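Local coordinates for 82 prophage-derived uncharacterized protein ybcO (Escherichia coli K-12, PDB 3G27) that is a prophage-derived, zinc-binding protein of the YbcO family and probably a nuclease, at residues 58-61 with 66-69. Sequence-based numbering, arbitrary orientation.
Sequences HDEI and HFVD. With EDO (1,2-ethanediol), chain D.
The carboxylate of E60 reaches out from the helix and takes hold of two successive backbone amides, those of F67 and V68. F67 N donates to E60 OE1 at 2.9 Å, meeting its syn lone pair in a slightly bent bond. V68 N donates to E60 OE2 at 2.8 Å; that bond is nearly straight at the N-H, but the amide comes from above the carboxylate, 45° out of its plane. What puts the oxygens there is the side chain's shape: CG lies anti to the backbone N (chi1 -174°), and a bend at chi2 then turns the acid toward the loop. Around it, V68 CG2 packs 3.4 Å from E60 OE2, while F67 CD2 lies 3.3 Å from E60 OE1, the ring plane turned 23° from the carboxylate. Each oxygen has a further partner, T65 OG1 for OE1 and R63 NH2, in a salt bridge, for OE2, so this buried acid should favour its charged form. The contact pins the loop back onto helix 55-61, the helix that carries the zinc ligand C57. Just beyond, V68 rests on A73 of helix 70-90, and D69 is the N-cap of that helix, its OD2 accepting the N-H of Y72.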
loop_
_atom_site.group_PDB
_atom_site.type_symbol
_atom_site.label_atom_id
_atom_site.label_comp_id
_atom_site.label_asym_id
_atom_site.label_seq_id
_atom_site.Cartn_x
_atom_site.Cartn_y
_atom_site.Cartn_z
ATOM N N HIS A 58 2.373 9.728 -11.750
ATOM C CA HIS A 58 3.662 9.747 -11.107
ATOM C C HIS A 58 3.973 11.147 -10.566
ATOM O O HIS A 58 4.336 11.298 -9.416
ATOM C CB HIS A 58 4.692 9.325 -12.134
ATOM C CG HIS A 58 6.063 9.153 -11.595
ATOM N ND1 HIS A 58 7.172 9.141 -12.410
ATOM C CD2 HIS A 58 6.511 8.952 -10.330
ATOM C CE1 HIS A 58 8.249 8.937 -11.662
ATOM N NE2 HIS A 58 7.874 8.825 -10.401
ATOM N N ASP A 59 3.830 12.179 -11.391
ATOM C CA ASP A 59 4.108 13.550 -10.947
ATOM C C ASP A 59 3.211 13.965 -9.783
ATOM O O ASP A 59 3.656 14.612 -8.863
ATOM C CB ASP A 59 3.973 14.513 -12.093
ATOM C CG ASP A 59 5.057 14.328 -13.156
ATOM O OD1 ASP A 59 6.086 13.706 -12.842
ATOM O OD2 ASP A 59 4.897 14.829 -14.309
ATOM N N GLU A 60 1.971 13.523 -9.800
ATOM C CA GLU A 60 0.997 13.828 -8.725
ATOM C C GLU A 60 1.285 13.096 -7.440
ATOM O O GLU A 60 1.228 13.695 -6.367
ATOM C CB GLU A 60 -0.417 13.514 -9.167
ATOM C CG GLU A 60 -1.547 13.921 -8.171
ATOM C CD GLU A 60 -1.814 15.418 -8.090
ATOM O OE1 GLU A 60 -1.470 16.173 -9.031
ATOM O OE2 GLU A 60 -2.384 15.842 -7.066
ATOM N N ILE A 61 1.591 11.807 -7.517
ATOM C CA ILE A 61 1.852 11.060 -6.292
ATOM C C ILE A 61 3.150 11.547 -5.635
ATOM O O ILE A 61 3.270 11.495 -4.420
ATOM C CB ILE A 61 1.807 9.493 -6.469
ATOM C CG1 ILE A 61 2.993 8.955 -7.298
ATOM C CG2 ILE A 61 0.453 9.052 -7.007
ATOM C CD1 ILE A 61 3.097 7.378 -7.349
ATOM N N HIS A 66 -0.063 19.059 -7.670
ATOM C CA HIS A 66 -0.979 18.882 -6.563
ATOM C C HIS A 66 -2.423 19.159 -7.013
ATOM O O HIS A 66 -3.162 19.915 -6.382
ATOM C CB HIS A 66 -0.554 19.770 -5.394
ATOM C CG HIS A 66 -0.260 21.176 -5.804
ATOM N ND1 HIS A 66 0.975 21.564 -6.274
ATOM C CD2 HIS A 66 -1.049 22.275 -5.859
ATOM C CE1 HIS A 66 0.938 22.843 -6.594
ATOM N NE2 HIS A 66 -0.280 23.300 -6.354
ATOM N N PHE A 67 -2.821 18.512 -8.104
ATOM C CA PHE A 67 -4.176 18.637 -8.610
ATOM C C PHE A 67 -5.192 18.112 -7.626
ATOM O O PHE A 67 -6.272 18.644 -7.533
ATOM C CB PHE A 67 -4.327 17.889 -9.931
ATOM C CG PHE A 67 -3.567 18.501 -11.052
ATOM C CD1 PHE A 67 -3.888 19.778 -11.504
ATOM C CD2 PHE A 67 -2.584 17.794 -11.688
ATOM C CE1 PHE A 67 -3.210 20.371 -12.544
ATOM C CE2 PHE A 67 -1.866 18.375 -12.746
ATOM C CZ PHE A 67 -2.184 19.672 -13.173
ATOM N N VAL A 68 -4.861 17.053 -6.900
ATOM C CA VAL A 68 -5.760 16.540 -5.897
ATOM C C VAL A 68 -5.141 16.611 -4.503
ATOM O O VAL A 68 -3.935 16.817 -4.330
ATOM C CB VAL A 68 -6.199 15.075 -6.199
ATOM C CG1 VAL A 68 -6.697 14.953 -7.654
ATOM C CG2 VAL A 68 -5.073 14.092 -5.928
ATOM N N ASP A 69 -6.020 16.459 -3.526
ATOM C CA ASP A 69 -5.681 16.328 -2.119
ATOM C C ASP A 69 -4.567 15.268 -1.868
ATOM O O ASP A 69 -4.585 14.209 -2.454
ATOM C CB ASP A 69 -7.023 16.028 -1.422
ATOM C CG ASP A 69 -6.890 15.635 0.010
ATOM O OD1 ASP A 69 -7.235 16.465 0.884
ATOM O OD2 ASP A 69 -6.505 14.463 0.255
HETATM C C1 EDO D . -1.461 23.245 -10.281
HETATM O O1 EDO D . -2.621 22.744 -9.585
HETATM C C2 EDO D . -0.483 22.126 -10.642
HETATM O O2 EDO D . -0.169 21.285 -9.533
#